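MsDPBB_sym2 protein (Synthetic construct, PDB 7DWW) is of unknown function but, as a computational design, adopts the double-psi beta-barrel, the core fold of RNA polymerase. Local coordinates at residues L11-E14 against D15-G18; M24-E27 against L28-L32. All blocks are in the same frame, centred on the assembly; numbering follows the deposited sequence.

Contact 1 of 2, residues L11-E14 against D15-G18; sequences LAHE and DDVG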
loop_
_atom_site.group_PDB
_atom_site.type_symbol
_atom_site.label_atom_id
_atom_site.label_comp_id
_atom_site.label_asym_id
_atom_site.label_seq_id
_atom_site.Cartn_x
_atom_site.Cartn_y
_atom_site.Cartn_z
ATOM N N LEU A 11 -6.288 -6.135 3.537
ATOM C CA LEU A 11 -7.478 -5.792 2.773
ATOM C C LEU A 11 -8.032 -4.427 3.200
ATOM O O LEU A 11 -8.204 -4.167 4.395
ATOM C CB LEU A 11 -8.504 -6.904 2.957
ATOM C CG LEU A 11 -9.848 -6.799 2.252
ATOM C CD1 LEU A 11 -9.624 -6.767 0.749
ATOM C CD2 LEU A 11 -10.755 -7.957 2.624
ATOM N N ALA A 12 -8.245 -3.541 2.224
ATOM C CA ALA A 12 -8.848 -2.245 2.500
ATOM C C ALA A 12 -10.216 -2.408 3.156
ATOM O O ALA A 12 -10.965 -3.338 2.861
ATOM C CB ALA A 12 -8.987 -1.444 1.195
ATOM N N HIS A 13 -10.557 -1.435 3.971
ATOM C CA HIS A 13 -11.888 -1.348 4.611
ATOM C C HIS A 13 -12.900 -1.095 3.500
ATOM O O HIS A 13 -12.543 -0.482 2.532
ATOM C CB HIS A 13 -11.844 -0.306 5.737
ATOM C CG HIS A 13 -11.023 -0.774 6.896
ATOM N ND1 HIS A 13 -10.390 0.076 7.755
ATOM C CD2 HIS A 13 -10.739 -2.016 7.332
ATOM C CE1 HIS A 13 -9.756 -0.618 8.671
ATOM N NE2 HIS A 13 -9.966 -1.901 8.434
ATOM N N GLU A 14 -14.139 -1.543 3.657
ATOM C CA GLU A 14 -15.119 -1.420 2.543
ATOM C C GLU A 14 -15.729 -0.025 2.397
ATOM O O GLU A 14 -16.536 0.140 1.524
ATOM C CB GLU A 14 -16.154 -2.528 2.605
ATOM C CG GLU A 14 -16.116 -3.391 1.369
ATOM C CD GLU A 14 -16.928 -2.812 0.234
ATOM O OE1 GLU A 14 -16.689 -3.185 -0.882
ATOM O OE2 GLU A 14 -17.805 -2.015 0.492
ATOM N N ASP A 15 -15.410 0.923 3.273
ATOM C CA ASP A 15 -15.907 2.277 2.928
ATOM C C ASP A 15 -14.719 3.054 2.321
ATOM O O ASP A 15 -14.927 4.040 1.609
ATOM C CB ASP A 15 -16.751 2.933 4.042
ATOM C CG ASP A 15 -17.902 3.868 3.656
ATOM O OD1 ASP A 15 -17.664 4.821 2.860
ATOM O OD2 ASP A 15 -19.004 3.676 4.153
ATOM N N ASP A 16 -13.504 2.513 2.407
ATOM C CA ASP A 16 -12.328 3.143 1.759
ATOM C C ASP A 16 -12.623 3.282 0.260
ATOM O O ASP A 16 -12.854 2.245 -0.355
ATOM C CB ASP A 16 -11.063 2.331 2.033
ATOM C CG ASP A 16 -10.602 2.370 3.471
ATOM O OD1 ASP A 16 -9.674 1.633 3.803
ATOM O OD2 ASP A 16 -11.175 3.144 4.233
ATOM N N VAL A 17 -12.663 4.512 -0.278
ATOM C CA VAL A 17 -12.927 4.746 -1.723
ATOM C C VAL A 17 -11.579 4.898 -2.428
ATOM O O VAL A 17 -10.676 5.445 -1.811
ATOM C CB VAL A 17 -13.774 6.009 -1.922
ATOM C CG1 VAL A 17 -15.209 5.797 -1.492
ATOM C CG2 VAL A 17 -13.147 7.182 -1.197
ATOM N N GLY A 18 -11.504 4.472 -3.677
ATOM C CA GLY A 18 -10.273 4.542 -4.456
ATOM C C GLY A 18 -9.764 3.162 -4.754
ATOM O O GLY A 18 -8.989 2.657 -4.003
HETATM O O HOH W 1 -12.729 -1.145 -0.249
#
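Asp16 folds back on His13 across a tight beta turn, in the loop that leads from strand 4-11 to strand 21-24 of the double-psi beta-barrel. Glu14 and Asp15 fill the two central positions with backbone angles close to type I, and the CA atoms of His13 and Asp16 are 5.3 Å apart. The turn is closed by Asp16 N bonding to His13 O at 3.1 Å. The N-H...O angle of 137° makes it a bent bond, and the donor stands well above the carbonyl plane.

The Asp16 side chain makes a second closure. Its CB lies 3.2 Å from His13 O, so the side chain starts beside the carbonyl that its own backbone N engages. With chi1 at -69°, CG stands next to that N and anti to the carbonyl carbon, a setting that turns the carboxylate back along His13; CG comes to 3.7 Å from His13 CB. At the tip the oxygens divide the work. OD1 accepts from His13 N at 3.2 Å, approached from above the carboxylate plane, 62° out of it, and it also rests against His13 CB and, more loosely, Ala12 CB. OD2 passes His13 CB at 3.8 Å and hydrogen-bonds to NE2 of His56, whose ring also meets the His13 ring.

The backbone N and O of His13 are thus both engaged by Asp16, one by its side chain and one by its main chain, while the two side chains run side by side. The loop is a surface feature, and solvent takes part as well: a water donates to His13 O at 2.9 Å and, weakly, to Asp16 O at 3.4 Å.

Contact 2 of 2, residues M24-E27 against L28-L32; sequences MDEE and LMRLL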
loop_
_atom_site.group_PDB
_atom_site.type_symbol
_atom_site.label_atom_id
_atom_site.label_comp_id
_atom_site.label_asym_id
_atom_site.label_seq_id
_atom_site.Cartn_x
_atom_site.Cartn_y
_atom_site.Cartn_z
ATOM N N MET A 24 -1.210 3.498 3.902
ATOM C CA MET A 24 0.001 3.260 4.681
ATOM C C MET A 24 0.004 4.206 5.870
ATOM O O MET A 24 -0.492 5.329 5.771
ATOM C CB MET A 24 1.250 3.525 3.831
ATOM C CG MET A 24 1.373 2.649 2.602
ATOM S SD MET A 24 2.674 3.284 1.509
ATOM C CE MET A 24 4.037 3.273 2.671
ATOM N N ASP A 25 0.571 3.766 6.995
ATOM C CA ASP A 25 0.579 4.634 8.173
ATOM C C ASP A 25 1.581 5.774 7.996
ATOM O O ASP A 25 2.514 5.715 7.173
ATOM C CB ASP A 25 0.900 3.846 9.453
ATOM C CG ASP A 25 2.327 3.352 9.479
ATOM O OD1 ASP A 25 2.609 2.258 8.951
ATOM O OD2 ASP A 25 3.189 4.108 9.963
ATOM N N GLU A 26 1.366 6.844 8.765
ATOM C CA GLU A 26 2.183 8.049 8.625
ATOM C C GLU A 26 3.687 7.760 8.767
ATOM O O GLU A 26 4.504 8.253 7.981
ATOM C CB GLU A 26 1.752 9.109 9.638
ATOM C CG GLU A 26 2.766 10.250 9.790
ATOM C CD GLU A 26 2.133 11.630 9.852
ATOM O OE1 GLU A 26 2.733 12.595 9.323
ATOM O OE2 GLU A 26 1.033 11.749 10.431
ATOM N N GLU A 27 4.088 6.985 9.776
ATOM C CA GLU A 27 5.516 6.733 9.953
ATOM C C GLU A 27 6.113 6.074 8.717
ATOM O O GLU A 27 7.231 6.407 8.298
ATOM C CB GLU A 27 5.767 5.872 11.190
ATOM C CG GLU A 27 5.695 6.665 12.445
ATOM C CD GLU A 27 6.072 5.860 13.662
ATOM O OE1 GLU A 27 6.886 4.927 13.535
ATOM O OE2 GLU A 27 5.523 6.154 14.737
ATOM N N LEU A 28 5.393 5.101 8.165
ATOM C CA LEU A 28 5.924 4.369 7.028
ATOM C C LEU A 28 5.974 5.256 5.782
ATOM O O LEU A 28 6.954 5.219 5.019
ATOM C CB LEU A 28 5.087 3.113 6.795
ATOM C CG LEU A 28 5.677 2.145 5.781
ATOM C CD1 LEU A 28 7.084 1.776 6.147
ATOM C CD2 LEU A 28 4.786 0.912 5.646
ATOM N N MET A 29 4.926 6.071 5.558
ATOM C CA MET A 29 4.979 7.044 4.462
ATOM C C MET A 29 6.140 8.002 4.636
ATOM O O MET A 29 6.796 8.362 3.658
ATOM C CB MET A 29 3.680 7.856 4.367
ATOM C CG MET A 29 2.436 6.996 4.048
ATOM S SD MET A 29 0.958 8.009 3.869
ATOM C CE MET A 29 1.515 9.097 2.544
ATOM N N ARG A 30 6.397 8.456 5.874
ATOM C CA ARG A 30 7.492 9.405 6.104
ATOM C C ARG A 30 8.833 8.779 5.744
ATOM O O ARG A 30 9.669 9.400 5.068
ATOM C CB ARG A 30 7.520 9.862 7.561
ATOM C CG ARG A 30 6.676 11.049 7.910
ATOM C CD ARG A 30 6.708 11.317 9.410
ATOM N NE ARG A 30 7.720 12.308 9.765
ATOM C CZ ARG A 30 7.447 13.495 10.306
ATOM N NH1 ARG A 30 6.187 13.837 10.547
ATOM N NH2 ARG A 30 8.429 14.333 10.599
ATOM N N LEU A 31 9.029 7.535 6.172
ATOM C CA LEU A 31 10.260 6.808 5.878
ATOM C C LEU A 31 10.445 6.617 4.380
ATOM O O LEU A 31 11.544 6.842 3.848
ATOM C CB LEU A 31 10.244 5.452 6.583
ATOM C CG LEU A 31 11.602 4.789 6.660
ATOM C CD1 LEU A 31 12.468 5.516 7.663
ATOM C CD2 LEU A 31 11.377 3.330 7.063
ATOM N N LEU A 32 9.381 6.188 3.682
ATOM C CA LEU A 32 9.466 6.070 2.226
ATOM C C LEU A 32 9.686 7.416 1.547
ATOM O O LEU A 32 10.308 7.467 0.475
ATOM C CB LEU A 32 8.209 5.446 1.655
ATOM C CG LEU A 32 8.123 5.192 0.147
ATOM C CD1 LEU A 32 9.306 4.294 -0.293
ATOM C CD2 LEU A 32 6.795 4.502 -0.141
#
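Glu26 O accepts from Arg30 N at 2.8 Å with an N-H...O angle of 157°, an i to i+4 bond in the first turn of helix 26-32. Met29 N makes the equivalent bond to Asp25 O at 2.9 Å, and Leu31 N bonds to Glu27 O.

Asp25 is the N-cap. Its chi1 of 69° places CG between the backbone N and the carbonyl carbon, from where the carboxylate can bend over the start of the helix. OD2 takes the N-H of Leu28 at 3.0 Å, from above the carboxylate plane, while OD1 lies 3.4 Å from Leu28 CB, across the root of that side chain.

Before the cap, Met24 supplies the apolar half of the arrangement. Its CB meets CG of Met29 at 3.7 Å, a pairing of the residue before the N-cap with the fourth residue after the cap, which defines a hydrophobic staple. The Met24 and Leu28 side chains cross at about a right angle, and the bend at the last torsion of Met24 brings its CE to 3.7 Å from Leu28 CG; CD2 of Leu32, one turn on, is a looser neighbour of CE at 4.1 Å. Both methionines also pack on Val52 of strand 47-54, and Leu28 and Leu32 on Val5 of strand 4-11, so this face of the helix is seated on the barrel.

On the exposed side Glu26 and Arg30 lie alongside each other. OE1 approaches NH1 at the guanidinium edge, but the 3.9 Å separation makes a long salt bridge, with the planes 42° apart. Capping and staple therefore define the helix start, whereas the surface ion pair probably adds little, although a carboxylate near the N-terminus should interact favourably with the helix dipole.

In the fold
Contacts 1 and 2 follow each other along the chain, on the two sides of strand 21-24: contact 1 shapes the loop that leads toward it, and contact 2 begins at its last residue, Met24. They do not touch; their centres are 19 Å apart and their nearest atoms about 9 Å. Strand 47-54 and the residues after it relate them indirectly. Met24 pairs through its backbone with Ala53 and Ala55, whereas contact 1 reaches the same part of the chain at His56. The 11-18 turn lies 12 Å from the chain centre, out at the surface; the 24-32 helix start, at 10 Å, is partly buried against the barrel.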